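Local coordinates for protein lysozyme (Enterobacteria phage P1, PDB 1XJU) that cleaves the beta-1,4 linkages of host peptidoglycan as a signal-arrest-release endolysin, captured here in its secreted inactive form, at residues E117-V129 with R143-V155. Numbering follows the deposited sequence.
Sequences EWVNMCNHLPDFV and REKERQLCLTGLV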
# COMPACT_ATOMS: atom_id res chain seq x y z
N GLU A 117 16.35 -2.53 -6.57
CA GLU A 117 16.90 -3.07 -5.33
C GLU A 117 15.78 -3.58 -4.46
O GLU A 117 15.34 -2.91 -3.52
CB GLU A 117 17.71 -1.98 -4.64
CG GLU A 117 18.97 -1.56 -5.40
CD GLU A 117 20.05 -2.60 -5.36
OE1 GLU A 117 19.97 -3.58 -4.57
OE2 GLU A 117 20.98 -2.39 -6.13
N TRP A 118 15.28 -4.74 -4.81
CA TRP A 118 14.02 -5.17 -4.26
C TRP A 118 14.13 -5.47 -2.77
O TRP A 118 13.18 -5.18 -2.02
CB TRP A 118 13.46 -6.35 -5.01
CG TRP A 118 13.47 -6.21 -6.47
CD1 TRP A 118 13.98 -7.16 -7.34
CD2 TRP A 118 12.95 -5.16 -7.31
NE1 TRP A 118 13.84 -6.74 -8.62
CE2 TRP A 118 13.21 -5.52 -8.65
CE3 TRP A 118 12.33 -3.94 -7.09
CZ2 TRP A 118 12.86 -4.71 -9.72
CZ3 TRP A 118 11.99 -3.15 -8.16
CH2 TRP A 118 12.21 -3.54 -9.46
N VAL A 119 15.21 -6.06 -2.30
CA VAL A 119 15.36 -6.28 -0.87
C VAL A 119 15.25 -4.96 -0.09
O VAL A 119 14.50 -4.86 0.88
CB VAL A 119 16.67 -7.03 -0.51
CG1 VAL A 119 16.92 -6.98 0.97
CG2 VAL A 119 16.57 -8.44 -1.01
N ASN A 120 15.98 -3.96 -0.54
CA ASN A 120 15.94 -2.70 0.17
C ASN A 120 14.53 -2.08 0.12
O ASN A 120 14.04 -1.49 1.10
CB ASN A 120 16.95 -1.70 -0.39
CG ASN A 120 18.38 -2.14 -0.21
OD1 ASN A 120 18.68 -2.98 0.68
ND2 ASN A 120 19.31 -1.50 -0.97
N MET A 121 13.91 -2.17 -1.04
CA MET A 121 12.52 -1.72 -1.23
C MET A 121 11.60 -2.42 -0.21
O MET A 121 10.85 -1.77 0.54
CB MET A 121 12.10 -1.97 -2.66
CG MET A 121 10.66 -1.56 -2.94
SD MET A 121 10.06 -2.25 -4.51
CE MET A 121 9.89 -4.01 -4.09
N CYS A 122 11.63 -3.73 -0.18
CA CYS A 122 10.82 -4.51 0.73
C CYS A 122 11.02 -4.09 2.16
O CYS A 122 10.05 -4.02 2.97
CB CYS A 122 11.18 -6.01 0.62
SG CYS A 122 10.88 -6.83 -0.97
N ASN A 123 12.27 -3.85 2.52
CA ASN A 123 12.59 -3.48 3.88
C ASN A 123 12.09 -2.11 4.29
O ASN A 123 12.09 -1.80 5.47
CB ASN A 123 14.08 -3.62 4.13
CG ASN A 123 14.48 -5.07 4.30
OD1 ASN A 123 13.69 -5.90 4.72
ND2 ASN A 123 15.72 -5.38 3.96
N HIS A 124 11.64 -1.31 3.34
CA HIS A 124 10.99 -0.03 3.64
C HIS A 124 9.49 -0.08 3.68
O HIS A 124 8.86 0.97 3.91
CB HIS A 124 11.49 1.04 2.69
CG HIS A 124 12.85 1.54 3.07
ND1 HIS A 124 13.03 2.54 4.01
CD2 HIS A 124 14.09 1.11 2.73
CE1 HIS A 124 14.33 2.75 4.18
NE2 HIS A 124 14.98 1.88 3.43
N LEU A 125 8.87 -1.24 3.47
CA LEU A 125 7.41 -1.33 3.59
C LEU A 125 6.96 -0.82 4.96
O LEU A 125 5.95 -0.11 5.04
CB LEU A 125 6.93 -2.76 3.28
CG LEU A 125 6.77 -2.97 1.76
CD1 LEU A 125 6.73 -4.42 1.45
CD2 LEU A 125 5.49 -2.31 1.27
N PRO A 126 7.63 -1.17 6.06
CA PRO A 126 7.18 -0.66 7.37
C PRO A 126 7.39 0.82 7.57
O PRO A 126 7.09 1.33 8.70
CB PRO A 126 7.95 -1.54 8.40
CG PRO A 126 8.29 -2.76 7.57
CD PRO A 126 8.66 -2.23 6.22
N ASP A 127 7.77 1.59 6.58
CA ASP A 127 7.80 3.05 6.66
C ASP A 127 6.40 3.64 6.51
O ASP A 127 6.24 4.88 6.65
CB ASP A 127 8.64 3.71 5.56
CG ASP A 127 10.10 3.39 5.64
OD1 ASP A 127 10.53 2.85 6.72
OD2 ASP A 127 10.82 3.77 4.73
N PHE A 128 5.39 2.82 6.20
CA PHE A 128 4.05 3.36 5.91
C PHE A 128 3.02 2.81 6.87
O PHE A 128 2.30 1.87 6.54
CB PHE A 128 3.68 3.07 4.44
CG PHE A 128 4.70 3.63 3.49
CD1 PHE A 128 5.81 2.86 3.12
CD2 PHE A 128 4.65 4.96 3.10
CE1 PHE A 128 6.82 3.46 2.38
CE2 PHE A 128 5.63 5.52 2.36
CZ PHE A 128 6.71 4.77 2.01
N VAL A 129 2.98 3.35 8.07
CA VAL A 129 2.15 2.83 9.12
C VAL A 129 1.24 3.87 9.73
O VAL A 129 0.62 3.62 10.78
CB VAL A 129 3.01 2.12 10.22
CG1 VAL A 129 3.74 0.96 9.61
CG2 VAL A 129 3.95 3.11 10.90
N ARG A 143 2.22 -4.10 7.11
CA ARG A 143 3.48 -3.84 6.40
C ARG A 143 4.50 -4.94 6.63
O ARG A 143 5.25 -5.31 5.71
CB ARG A 143 4.06 -2.51 6.79
CG ARG A 143 3.24 -1.28 6.37
CD ARG A 143 3.09 -1.03 4.91
NE ARG A 143 1.95 -1.69 4.31
CZ ARG A 143 0.71 -1.22 4.39
NH1 ARG A 143 -0.25 -1.82 3.75
NH2 ARG A 143 0.45 -0.15 5.14
N GLU A 144 4.57 -5.46 7.84
CA GLU A 144 5.55 -6.53 8.14
C GLU A 144 5.18 -7.80 7.44
O GLU A 144 6.06 -8.51 6.91
CB GLU A 144 5.70 -6.70 9.65
CG GLU A 144 6.29 -5.46 10.31
CD GLU A 144 6.28 -5.45 11.82
OE1 GLU A 144 5.65 -6.36 12.39
OE2 GLU A 144 6.87 -4.50 12.43
N LYS A 145 3.92 -8.14 7.36
CA LYS A 145 3.51 -9.30 6.62
C LYS A 145 3.77 -9.14 5.11
O LYS A 145 4.27 -10.06 4.44
CB LYS A 145 2.03 -9.61 6.84
CG LYS A 145 1.72 -10.09 8.22
CD LYS A 145 0.28 -10.34 8.45
CE LYS A 145 0.07 -10.78 9.89
NZ LYS A 145 0.69 -12.07 10.27
N GLU A 146 3.50 -7.97 4.56
CA GLU A 146 3.88 -7.72 3.18
C GLU A 146 5.38 -7.84 2.98
O GLU A 146 5.81 -8.42 1.95
CB GLU A 146 3.40 -6.31 2.75
CG GLU A 146 1.90 -6.14 2.63
CD GLU A 146 1.50 -4.70 2.55
OE1 GLU A 146 0.24 -4.46 2.39
OE2 GLU A 146 2.35 -3.83 2.75
N ARG A 147 6.17 -7.33 3.89
CA ARG A 147 7.62 -7.40 3.77
C ARG A 147 8.10 -8.84 3.72
O ARG A 147 8.96 -9.16 2.91
CB ARG A 147 8.28 -6.63 4.90
CG ARG A 147 9.77 -6.84 5.05
CD ARG A 147 10.36 -6.18 6.27
NE ARG A 147 9.99 -6.95 7.47
CZ ARG A 147 10.06 -6.49 8.73
NH1 ARG A 147 9.62 -7.25 9.72
NH2 ARG A 147 10.54 -5.28 9.02
N GLN A 148 7.56 -9.70 4.53
CA GLN A 148 7.99 -11.09 4.49
C GLN A 148 7.63 -11.76 3.20
O GLN A 148 8.46 -12.55 2.68
CB GLN A 148 7.48 -11.81 5.69
CG GLN A 148 8.11 -11.27 7.02
CD GLN A 148 9.68 -11.02 6.97
OE1 GLN A 148 10.13 -9.86 7.01
NE2 GLN A 148 10.48 -12.10 6.87
N LEU A 149 6.46 -11.48 2.65
CA LEU A 149 6.15 -11.97 1.33
C LEU A 149 7.14 -11.44 0.29
O LEU A 149 7.71 -12.20 -0.49
CB LEU A 149 4.73 -11.59 0.92
CG LEU A 149 4.37 -11.90 -0.52
CD1 LEU A 149 4.51 -13.39 -0.84
CD2 LEU A 149 2.93 -11.43 -0.82
N CYS A 150 7.35 -10.13 0.33
CA CYS A 150 8.19 -9.43 -0.61
C CYS A 150 9.58 -10.05 -0.69
O CYS A 150 10.15 -10.20 -1.77
CB CYS A 150 8.22 -7.98 -0.12
SG CYS A 150 8.87 -6.71 -1.22
N LEU A 151 10.14 -10.40 0.47
CA LEU A 151 11.51 -10.90 0.56
C LEU A 151 11.62 -12.35 0.19
O LEU A 151 12.76 -12.86 0.04
CB LEU A 151 12.03 -10.73 1.98
CG LEU A 151 12.24 -9.31 2.45
CD1 LEU A 151 12.48 -9.27 3.95
CD2 LEU A 151 13.40 -8.74 1.70
N THR A 152 10.52 -13.07 0.06
CA THR A 152 10.59 -14.53 -0.17
C THR A 152 11.15 -14.80 -1.56
O THR A 152 10.59 -14.38 -2.59
CB THR A 152 9.22 -15.12 -0.03
OG1 THR A 152 8.74 -14.93 1.32
CG2 THR A 152 9.19 -16.63 -0.30
N GLY A 153 12.26 -15.52 -1.58
CA GLY A 153 13.06 -15.77 -2.80
C GLY A 153 14.20 -14.81 -3.04
O GLY A 153 15.03 -15.03 -3.93
N LEU A 154 14.26 -13.70 -2.31
CA LEU A 154 15.26 -12.68 -2.50
C LEU A 154 16.47 -12.80 -1.56
O LEU A 154 17.48 -12.14 -1.80
CB LEU A 154 14.67 -11.31 -2.29
CG LEU A 154 13.62 -10.86 -3.28
CD1 LEU A 154 13.12 -9.45 -2.94
CD2 LEU A 154 14.09 -10.91 -4.65
N VAL A 155 16.33 -13.60 -0.52
CA VAL A 155 17.33 -13.73 0.53
C VAL A 155 17.54 -15.22 0.81
O VAL A 155 16.79 -16.07 0.40
CB VAL A 155 16.87 -13.01 1.82
CG1 VAL A 155 16.67 -11.53 1.52
CG2 VAL A 155 15.60 -13.63 2.41
O HOH W 1 12.21 -3.49 7.68
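A disulfide from Cys-122 to Cys-150 staples helix 118-123 to the last turns of helix 137-151, the short axes nearly antiparallel (168°) and 9.0 Å apart. Cys-150 turns its sulfur directly away from its own N (chi1 -167°) and across to Cys-122, into the packed side of the contact. Leu-125 CD1 presses on the backbone at Arg-147 N (3.8 Å) and also meets the Cys-150 sulfur, while Met-121 CE reaches that sulfur from its own helix; from helix 75-88, Ala-84 touches Leu-125 and Met-81 touches Met-121. Leu-151 CD2 bridges Cys-122 CB (3.7 Å) and Val-119 CG1. At the other end the Arg-143 chain kinks twice along its methylenes, laying CD 3.0 Å from Leu-125 O and turning NH2 to donate to Phe-128 O (3.1 Å, N-H...O 158°). NE and NH1 grip Glu-146 side-on, one nitrogen to each carboxylate oxygen. These in-plane partners, with Asn-87 on NH1, fix the guanidinium's rotation; Arg-142 and Ser-83 position the carboxylate as a second shell.

The outer side is more exposed and hydrated. Arg-147 lays its methylenes past Cys-122 O (CG 3.5 Å) and exposed Asn-123; its NH2 passes Pro-126 CG and donates to a water that donates to Asn-123 O. Val-119 CG2 rests on Leu-154 CB (3.7 Å) and exposed Val-155. This is antiparallel helix packing locked by a disulfide, joining the C-terminal helix to the helical body of a phage-type (glycosyl hydrolase 24) lysozyme.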